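Local atomic coordinates of SnoaL-like domain-containing protein (Methylibium petroleiphilum PM1, PDB entry 3G16), a protein that is of unknown function but has the cystatin-like fold of the SnoaL and NTF2 families, whose curved sheet and helices often enclose a ligand-binding or catalytic pocket. Residues A[17-22]-A[115-120]; A[34-39]-A[109-114]; A[89-94]-A[120-125]. All blocks are in the same frame, centred on the assembly; numbering follows the deposited sequence.

Contact 1: residues A[17-22]-A[115-120]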
loop_
_atom_site.group_PDB
_atom_site.type_symbol
_atom_site.label_atom_id
_atom_site.label_comp_id
_atom_site.label_asym_id
_atom_site.label_seq_id
_atom_site.Cartn_x
_atom_site.Cartn_y
_atom_site.Cartn_z
ATOM N N ARG A 17 2.166 16.355 2.440
ATOM C CA ARG A 17 2.786 17.039 1.331
ATOM C C ARG A 17 4.088 17.780 1.784
ATOM O O ARG A 17 5.064 17.896 1.012
ATOM C CB ARG A 17 1.815 18.016 0.673
ATOM C CG ARG A 17 0.638 17.296 -0.012
ATOM C CD ARG A 17 -0.133 18.247 -0.959
ATOM N NE ARG A 17 -1.268 17.571 -1.570
ATOM C CZ ARG A 17 -1.230 16.757 -2.629
ATOM N NH1 ARG A 17 -0.090 16.468 -3.287
ATOM N NH2 ARG A 17 -2.372 16.228 -3.053
ATOM N N THR A 18 4.077 18.314 3.012
ATOM C CA THR A 18 5.268 18.944 3.539
ATOM C C THR A 18 6.414 17.902 3.616
ATOM O O THR A 18 7.562 18.162 3.337
ATOM C CB THR A 18 5.038 19.551 4.921
ATOM O OG1 THR A 18 4.019 20.555 4.805
ATOM C CG2 THR A 18 6.327 20.194 5.469
ATOM N N TYR A 19 6.072 16.690 4.051
ATOM C CA TYR A 19 7.016 15.600 4.182
ATOM C C TYR A 19 7.669 15.297 2.822
ATOM O O TYR A 19 8.870 15.232 2.706
ATOM C CB TYR A 19 6.328 14.354 4.791
ATOM C CG TYR A 19 7.087 13.066 4.654
ATOM C CD1 TYR A 19 8.407 12.926 5.099
ATOM C CD2 TYR A 19 6.453 11.971 4.168
ATOM C CE1 TYR A 19 9.075 11.721 4.960
ATOM C CE2 TYR A 19 7.112 10.752 4.029
ATOM C CZ TYR A 19 8.433 10.644 4.421
ATOM O OH TYR A 19 9.051 9.395 4.302
ATOM N N TYR A 20 6.818 15.059 1.820
ATOM C CA TYR A 20 7.325 14.764 0.463
ATOM C C TYR A 20 8.140 15.919 -0.098
ATOM O O TYR A 20 9.141 15.708 -0.739
ATOM C CB TYR A 20 6.189 14.313 -0.469
ATOM C CG TYR A 20 5.879 12.830 -0.390
ATOM C CD1 TYR A 20 5.305 12.300 0.716
ATOM C CD2 TYR A 20 6.177 11.998 -1.441
ATOM C CE1 TYR A 20 5.051 10.905 0.835
ATOM C CE2 TYR A 20 5.892 10.625 -1.408
ATOM C CZ TYR A 20 5.351 10.093 -0.233
ATOM O OH TYR A 20 5.099 8.706 -0.203
ATOM N N ASP A 21 7.709 17.150 0.162
ATOM C CA ASP A 21 8.505 18.325 -0.243
ATOM C C ASP A 21 9.886 18.230 0.384
ATOM O O ASP A 21 10.902 18.426 -0.237
ATOM C CB ASP A 21 7.851 19.623 0.180
ATOM C CG ASP A 21 6.634 20.000 -0.666
ATOM O OD1 ASP A 21 6.282 19.297 -1.599
ATOM O OD2 ASP A 21 6.011 21.054 -0.293
ATOM N N GLY A 22 9.899 17.985 1.677
ATOM C CA GLY A 22 11.149 17.872 2.407
ATOM C C GLY A 22 12.042 16.765 1.882
ATOM O O GLY A 22 13.264 16.906 1.830
ATOM N N GLY A 115 -0.857 15.674 15.650
ATOM C CA GLY A 115 -1.176 15.948 14.269
ATOM C C GLY A 115 -0.031 15.618 13.337
ATOM O O GLY A 115 -0.070 15.952 12.146
ATOM N N LEU A 116 0.940 14.843 13.836
ATOM C CA LEU A 116 2.115 14.468 13.056
ATOM C C LEU A 116 2.142 12.967 12.792
ATOM O O LEU A 116 1.414 12.211 13.384
ATOM C CB LEU A 116 3.379 14.895 13.784
ATOM C CG LEU A 116 3.340 16.389 14.115
ATOM C CD1 LEU A 116 4.804 16.692 14.835
ATOM C CD2 LEU A 116 3.258 17.341 12.876
ATOM N N ILE A 117 2.981 12.546 11.846
ATOM C CA ILE A 117 3.070 11.142 11.446
ATOM C C ILE A 117 3.797 10.350 12.515
ATOM O O ILE A 117 4.871 10.765 12.974
ATOM C CB ILE A 117 3.790 11.015 10.108
ATOM C CG1 ILE A 117 2.981 11.709 9.001
ATOM C CG2 ILE A 117 3.974 9.546 9.765
ATOM C CD1 ILE A 117 3.743 11.912 7.693
ATOM N N ARG A 118 3.245 9.201 12.878
ATOM C CA ARG A 118 3.901 8.308 13.861
ATOM C C ARG A 118 4.470 7.048 13.239
ATOM O O ARG A 118 5.345 6.444 13.815
ATOM C CB ARG A 118 2.957 7.959 15.028
ATOM C CG ARG A 118 1.875 7.025 14.689
ATOM C CD ARG A 118 1.024 6.718 15.910
ATOM N NE ARG A 118 0.047 5.702 15.628
ATOM C CZ ARG A 118 -0.957 5.421 16.430
ATOM N NH1 ARG A 118 -1.137 6.100 17.568
ATOM N NH2 ARG A 118 -1.798 4.466 16.103
ATOM N N GLU A 119 3.987 6.658 12.076
ATOM C CA GLU A 119 4.456 5.426 11.450
ATOM C C GLU A 119 4.129 5.424 9.983
ATOM O O GLU A 119 3.065 5.894 9.585
ATOM C CB GLU A 119 3.757 4.237 12.106
ATOM C CG GLU A 119 4.237 2.876 11.638
ATOM C CD GLU A 119 3.641 1.753 12.447
ATOM O OE1 GLU A 119 4.007 1.631 13.646
ATOM O OE2 GLU A 119 2.780 1.032 11.929
ATOM N N ILE A 120 5.035 4.839 9.189
ATOM C CA ILE A 120 4.814 4.623 7.747
ATOM C C ILE A 120 5.192 3.175 7.451
ATOM O O ILE A 120 6.239 2.700 7.942
ATOM C CB ILE A 120 5.600 5.590 6.837
ATOM C CG1 ILE A 120 5.278 7.046 7.200
ATOM C CG2 ILE A 120 5.325 5.264 5.364
ATOM C CD1 ILE A 120 6.065 8.066 6.398
#
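Tyr19 and Ile120 approach from opposite directions where the N-terminal helix packs on the curved sheet of a cystatin-like, NTF2-type fold, a worked example of an aromatic side chain from a helix laid against two isoleucine methyls of a strand, both on one side of its ring. The methyl CD1 of Ile120 makes the closest approach, 3.7 Å from Tyr19 CE2, and lies 3.9 Å from Tyr19 OH, so it sits against the outer half of the ring. Nearer the root of the ring, Ile117 CD1 stands 4.4 Å from Tyr19 CD2. Both methyls come in obliquely. The tyrosine reaches across the gap because its CG is anti to the backbone N (chi1 165°), which carries the ring out from the helix. Ile120 answers with an extended branch, CD1 anti to CA (chi2 177°).

Ile117 and Ile120 are three residues apart, yet both lean toward the helix. A classic beta bulge explains this: Arg118 and Glu119 together face Glu109 on the neighbouring strand 100-111, and the extra residue brings Ile120 back to the face used by Ile117. At the bulge itself, Arg118 forms a salt bridge with Glu109, while Glu119 does so with Arg121 and Arg145.

Further out, Phe35 meets the Tyr19 ring edge-to-face, and His41 touches both Tyr19 and Ile120. An unidentified bound molecule, probably from the crystallisation liquor, lies about 4 Å from the Tyr19 side chain, consistent with this packing lining one wall of a pocket. The phenolic end is not left to apolar packing alone: Tyr19 OH is hydrogen-bonded to Trp62 NE1.

Contact 2: residues A[34-39]-A[109-114]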
loop_
_atom_site.group_PDB
_atom_site.type_symbol
_atom_site.label_atom_id
_atom_site.label_comp_id
_atom_site.label_asym_id
_atom_site.label_seq_id
_atom_site.Cartn_x
_atom_site.Cartn_y
_atom_site.Cartn_z
ATOM N N CYS A 34 7.589 16.835 10.435
ATOM C CA CYS A 34 6.360 16.169 10.054
ATOM C C CYS A 34 6.036 14.919 10.853
ATOM O O CYS A 34 4.996 14.299 10.638
ATOM C CB CYS A 34 6.471 15.723 8.595
ATOM S SG CYS A 34 6.583 17.138 7.444
ATOM N N PHE A 35 6.972 14.533 11.722
ATOM C CA PHE A 35 6.856 13.319 12.517
ATOM C C PHE A 35 6.937 13.523 14.006
ATOM O O PHE A 35 7.609 14.449 14.464
ATOM C CB PHE A 35 8.072 12.420 12.222
ATOM C CG PHE A 35 8.127 11.868 10.821
ATOM C CD1 PHE A 35 7.408 10.731 10.476
ATOM C CD2 PHE A 35 8.887 12.471 9.838
ATOM C CE1 PHE A 35 7.447 10.217 9.199
ATOM C CE2 PHE A 35 8.919 11.966 8.543
ATOM C CZ PHE A 35 8.214 10.831 8.230
ATOM N N VAL A 36 6.327 12.639 14.771
ATOM C CA VAL A 36 6.683 12.534 16.184
ATOM C C VAL A 36 8.159 12.046 16.199
ATOM O O VAL A 36 8.579 11.284 15.321
ATOM C CB VAL A 36 5.783 11.607 17.008
ATOM C CG1 VAL A 36 4.311 12.087 16.907
ATOM C CG2 VAL A 36 5.871 10.188 16.539
ATOM N N PRO A 37 8.950 12.439 17.196
ATOM C CA PRO A 37 10.384 12.063 17.192
ATOM C C PRO A 37 10.665 10.586 17.076
ATOM O O PRO A 37 11.659 10.199 16.422
ATOM C CB PRO A 37 10.900 12.640 18.515
ATOM C CG PRO A 37 9.914 13.700 18.882
ATOM C CD PRO A 37 8.591 13.352 18.297
ATOM N N GLU A 38 9.829 9.771 17.677
ATOM C CA GLU A 38 10.021 8.339 17.694
ATOM C C GLU A 38 9.402 7.600 16.504
ATOM O O GLU A 38 9.347 6.357 16.520
ATOM C CB GLU A 38 9.467 7.781 19.021
ATOM C CG GLU A 38 7.928 7.776 19.206
ATOM C CD GLU A 38 7.249 9.110 19.654
ATOM O OE1 GLU A 38 7.869 10.177 19.676
ATOM O OE2 GLU A 38 6.038 9.034 20.000
ATOM N N ALA A 39 8.935 8.325 15.491
ATOM C CA ALA A 39 8.303 7.672 14.363
ATOM C C ALA A 39 9.220 6.627 13.729
ATOM O O ALA A 39 10.438 6.802 13.673
ATOM C CB ALA A 39 7.946 8.710 13.286
ATOM N N GLU A 109 0.188 6.284 9.611
ATOM C CA GLU A 109 -0.571 6.535 10.814
ATOM C C GLU A 109 -0.197 7.879 11.393
ATOM O O GLU A 109 0.970 8.198 11.511
ATOM C CB GLU A 109 -0.302 5.491 11.891
ATOM C CG GLU A 109 -0.639 4.065 11.505
ATOM C CD GLU A 109 -0.541 3.098 12.650
ATOM O OE1 GLU A 109 -0.065 3.457 13.734
ATOM O OE2 GLU A 109 -0.918 1.923 12.388
ATOM N N PHE A 110 -1.218 8.650 11.800
ATOM C CA PHE A 110 -1.010 9.872 12.538
ATOM C C PHE A 110 -1.148 9.664 14.026
ATOM O O PHE A 110 -1.926 8.843 14.500
ATOM C CB PHE A 110 -2.000 10.945 12.076
ATOM C CG PHE A 110 -1.598 11.576 10.780
ATOM C CD1 PHE A 110 -1.875 10.928 9.565
ATOM C CD2 PHE A 110 -0.916 12.761 10.738
ATOM C CE1 PHE A 110 -1.478 11.497 8.381
ATOM C CE2 PHE A 110 -0.536 13.326 9.537
ATOM C CZ PHE A 110 -0.807 12.692 8.376
ATOM N N ASP A 111 -0.347 10.435 14.738
ATOM C CA ASP A 111 -0.512 10.652 16.184
ATOM C C ASP A 111 -1.562 11.771 16.304
ATOM O O ASP A 111 -1.281 12.923 16.010
ATOM C CB ASP A 111 0.801 11.095 16.806
ATOM C CG ASP A 111 0.672 11.504 18.235
ATOM O OD1 ASP A 111 0.063 10.766 19.038
ATOM O OD2 ASP A 111 1.147 12.572 18.588
ATOM N N ARG A 112 -2.744 11.414 16.770
ATOM C CA ARG A 112 -3.839 12.393 16.910
ATOM C C ARG A 112 -3.509 13.506 17.900
ATOM O O ARG A 112 -3.973 14.629 17.714
ATOM C CB ARG A 112 -5.111 11.715 17.346
ATOM C CG ARG A 112 -5.684 10.691 16.370
ATOM C CD ARG A 112 -6.735 9.862 17.087
ATOM N NE ARG A 112 -7.399 8.841 16.282
ATOM C CZ ARG A 112 -8.516 9.023 15.602
ATOM N NH1 ARG A 112 -9.103 10.206 15.541
ATOM N NH2 ARG A 112 -9.087 8.001 14.950
ATOM N N ALA A 113 -2.690 13.194 18.907
ATOM C CA ALA A 113 -2.371 14.136 19.971
ATOM C C ALA A 113 -1.448 15.244 19.503
ATOM O O ALA A 113 -1.365 16.276 20.185
ATOM C CB ALA A 113 -1.747 13.382 21.169
ATOM N N SER A 114 -0.750 15.074 18.377
ATOM C CA SER A 114 0.140 16.102 17.854
ATOM C C SER A 114 -0.173 16.515 16.425
ATOM O O SER A 114 0.258 17.588 16.014
ATOM C CB SER A 114 1.612 15.641 17.933
ATOM O OG SER A 114 1.841 14.573 17.027
#
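Val36 meets Asp111 and Ser114 at the end of the beta hairpin that joins strands 100-111 and 116-124, a small van der Waals contact of one methyl with a polar turn. Along 34-39, Cys34 comes first, its backbone hydrogen-bonded to Ile117 and its side chain against helix 9-24. Phe35 points away from 109-114 and packs instead on Ile117, Ile120 and helix 55-69. Val36, also bonded to Ile117 through its backbone, points the other way. Strand 116-124 thus lies between the two segments, and the 7.4 Å from Val36 CA to Asp111 CA is bridged by side chains alone.

The Val36 and Asp111 side chains cross at about a right angle. The branch that touches is CG1, anti to the carbonyl carbon, 3.6 Å from Asp111 CB. From Val36 to Ala39 the chain makes a type I turn, closed by Ala39 N to Val36 O at 3.0 Å, and so rounds the corner at Pro37 and Glu38.

The hairpin turn that Val36 meets is tied by its own side chains. Asp111 OD2, through its anti lone pair, accepts from Ser114 OG at 2.6 Å, and Val36 CG1 rests beside that bond, 3.5 Å from Ser114 OG.

Contact 3: residues A[89-94]-A[120-125]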
loop_
_atom_site.group_PDB
_atom_site.type_symbol
_atom_site.label_atom_id
_atom_site.label_comp_id
_atom_site.label_asym_id
_atom_site.label_seq_id
_atom_site.Cartn_x
_atom_site.Cartn_y
_atom_site.Cartn_z
ATOM N N ILE A 89 -0.815 6.353 0.646
ATOM C CA ILE A 89 -0.208 7.105 -0.443
ATOM C C ILE A 89 0.306 6.130 -1.498
ATOM O O ILE A 89 1.058 5.183 -1.142
ATOM C CB ILE A 89 1.012 7.935 0.044
ATOM C CG1 ILE A 89 0.657 8.786 1.293
ATOM C CG2 ILE A 89 1.595 8.776 -1.095
ATOM C CD1 ILE A 89 1.887 9.463 1.939
ATOM N N GLU A 90 -0.054 6.319 -2.764
ATOM C CA GLU A 90 0.563 5.595 -3.884
ATOM C C GLU A 90 1.621 6.548 -4.380
ATOM O O GLU A 90 1.325 7.732 -4.572
ATOM C CB GLU A 90 -0.415 5.279 -5.002
ATOM C CG GLU A 90 0.111 4.387 -6.093
ATOM C CD GLU A 90 -0.879 4.225 -7.231
ATOM O OE1 GLU A 90 -1.670 5.182 -7.468
ATOM O OE2 GLU A 90 -0.863 3.172 -7.884
ATOM N N TRP A 91 2.854 6.070 -4.492
ATOM C CA TRP A 91 3.977 6.932 -4.767
ATOM C C TRP A 91 4.919 6.373 -5.833
ATOM O O TRP A 91 4.864 5.175 -6.175
ATOM C CB TRP A 91 4.758 7.202 -3.449
ATOM C CG TRP A 91 5.149 5.942 -2.719
ATOM C CD1 TRP A 91 4.518 5.448 -1.620
ATOM C CD2 TRP A 91 6.203 5.002 -3.023
ATOM N NE1 TRP A 91 5.085 4.250 -1.231
ATOM C CE2 TRP A 91 6.138 3.967 -2.051
ATOM C CE3 TRP A 91 7.219 4.959 -3.975
ATOM C CZ2 TRP A 91 7.023 2.879 -2.049
ATOM C CZ3 TRP A 91 8.102 3.881 -3.973
ATOM C CH2 TRP A 91 7.988 2.856 -3.008
ATOM N N THR A 92 5.811 7.223 -6.310
ATOM C CA THR A 92 6.877 6.817 -7.206
ATOM C C THR A 92 8.163 7.376 -6.636
ATOM O O THR A 92 8.230 8.552 -6.255
ATOM C CB THR A 92 6.689 7.311 -8.643
ATOM O OG1 THR A 92 5.455 6.768 -9.151
ATOM C CG2 THR A 92 7.849 6.873 -9.568
ATOM N N HIS A 93 9.168 6.516 -6.569
ATOM C CA HIS A 93 10.525 6.865 -6.191
ATOM C C HIS A 93 11.355 6.778 -7.487
ATOM O O HIS A 93 11.655 5.683 -7.991
ATOM C CB HIS A 93 11.022 5.897 -5.106
ATOM C CG HIS A 93 12.433 6.150 -4.660
ATOM N ND1 HIS A 93 13.010 5.444 -3.623
ATOM C CD2 HIS A 93 13.346 7.071 -5.052
ATOM C CE1 HIS A 93 14.258 5.876 -3.465
ATOM N NE2 HIS A 93 14.482 6.871 -4.311
ATOM N N PHE A 94 11.696 7.926 -8.053
ATOM C CA PHE A 94 12.529 8.005 -9.228
ATOM C C PHE A 94 13.969 8.036 -8.750
ATOM O O PHE A 94 14.383 8.977 -8.101
ATOM C CB PHE A 94 12.247 9.273 -10.042
ATOM C CG PHE A 94 10.927 9.257 -10.761
ATOM C CD1 PHE A 94 10.797 8.556 -11.925
ATOM C CD2 PHE A 94 9.829 9.938 -10.258
ATOM C CE1 PHE A 94 9.567 8.519 -12.602
ATOM C CE2 PHE A 94 8.597 9.910 -10.925
ATOM C CZ PHE A 94 8.498 9.169 -12.088
ATOM N N ILE A 120 5.035 4.839 9.189
ATOM C CA ILE A 120 4.814 4.623 7.747
ATOM C C ILE A 120 5.192 3.175 7.451
ATOM O O ILE A 120 6.239 2.700 7.942
ATOM C CB ILE A 120 5.600 5.590 6.837
ATOM C CG1 ILE A 120 5.278 7.046 7.200
ATOM C CG2 ILE A 120 5.325 5.264 5.364
ATOM C CD1 ILE A 120 6.065 8.066 6.398
ATOM N N ARG A 121 4.344 2.457 6.726
ATOM C CA ARG A 121 4.602 1.059 6.313
ATOM C C ARG A 121 4.535 1.049 4.798
ATOM O O ARG A 121 3.461 1.260 4.244
ATOM C CB ARG A 121 3.572 0.133 6.937
ATOM C CG ARG A 121 3.556 0.166 8.462
ATOM C CD ARG A 121 2.695 -0.922 9.062
ATOM N NE ARG A 121 1.301 -0.906 8.666
ATOM C CZ ARG A 121 0.381 -0.099 9.194
ATOM N NH1 ARG A 121 0.687 0.793 10.120
ATOM N NH2 ARG A 121 -0.878 -0.200 8.803
ATOM N N ALA A 122 5.676 0.762 4.143
ATOM C CA ALA A 122 5.739 0.832 2.679
ATOM C C ALA A 122 5.840 -0.530 2.003
ATOM O O ALA A 122 6.473 -1.463 2.509
ATOM C CB ALA A 122 6.935 1.675 2.230
ATOM N N PHE A 123 5.188 -0.595 0.848
ATOM C CA PHE A 123 5.040 -1.797 0.014
ATOM C C PHE A 123 5.419 -1.413 -1.397
ATOM O O PHE A 123 5.257 -0.247 -1.784
ATOM C CB PHE A 123 3.609 -2.297 0.057
ATOM C CG PHE A 123 3.138 -2.549 1.466
ATOM C CD1 PHE A 123 3.339 -3.755 2.087
ATOM C CD2 PHE A 123 2.572 -1.535 2.209
ATOM C CE1 PHE A 123 2.947 -3.982 3.412
ATOM C CE2 PHE A 123 2.173 -1.738 3.537
ATOM C CZ PHE A 123 2.358 -2.960 4.115
ATOM N N TYR A 124 5.870 -2.382 -2.179
ATOM C CA TYR A 124 6.406 -2.112 -3.505
ATOM C C TYR A 124 5.705 -2.794 -4.636
ATOM O O TYR A 124 5.217 -3.918 -4.490
ATOM C CB TYR A 124 7.860 -2.581 -3.586
ATOM C CG TYR A 124 8.878 -1.905 -2.705
ATOM C CD1 TYR A 124 8.641 -0.667 -2.092
ATOM C CD2 TYR A 124 10.144 -2.474 -2.559
ATOM C CE1 TYR A 124 9.662 -0.032 -1.324
ATOM C CE2 TYR A 124 11.132 -1.849 -1.810
ATOM C CZ TYR A 124 10.872 -0.657 -1.199
ATOM O OH TYR A 124 11.852 -0.012 -0.489
ATOM N N ALA A 125 5.748 -2.158 -5.818
ATOM C CA ALA A 125 5.325 -2.812 -7.049
ATOM C C ALA A 125 6.482 -3.665 -7.553
ATOM O O ALA A 125 7.006 -3.455 -8.658
ATOM C CB ALA A 125 4.945 -1.759 -8.106
#
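This is a buried aromatic contact between two strands that are not neighbours: strand 100-111 runs between them in the sheet, and the axes of 89-94 and 120-124, inclined at 62°, approach to 9.1 Å. Trp91 spans the gap. With CG between its backbone N and carbonyl carbon (chi1 53°), the indole lies over the sheet, and its benzo edge reaches the last residues of the other strand.

Trp91 CH2 stands 3.7 Å from both Tyr124 CD1 and Tyr124 CE1, so the CD1-CE1 bond of the phenol ring meets the indole rim. The planes are nearly perpendicular (87°), but with ring centroids 6.0 Å apart neither covers the other's face; the pair meets rim to rim. Trp91 CZ2 also approaches the backbone, 3.6 Å from Phe123 O, and Ala122 CB adds a looser touch.

At the dimer interface, Glu90 and Arg121 pair with Arg121 and Glu90 of the second subunit. Tyr124 OH is hydrogen-bonded to an unidentified molecule, probably from the crystallisation liquor, to which His93 ND1 makes a weak hydrogen bond. Tyr124 thus borders both ligand and second subunit; an aromatic-lined concave sheet is consistent with the pocket of an NTF2-like fold.

In the fold
From the N terminus, helix 9-24 supplies the first half of contact 1, whose loop closes at 115-120, with 92 residues between the segments. Contact 2 falls wholly within that span, joining strand 35-36, just before the corner, to the end of strand 100-111 and the turn after it. Contact 3 begins in strand 86-95 and ends beyond both, so it crosses each of them along the chain. Segments 115-120 and 120-125 meet at Ile120, which touches helix 9-24 in contact 1. Tyr20 OH packs on Trp91 and Ile89 between contacts 1 and 3, while a salt bridge from Glu109 to Arg121 connects contacts 2 and 3. Together they tie helix, corner and hairpin to one curved sheet.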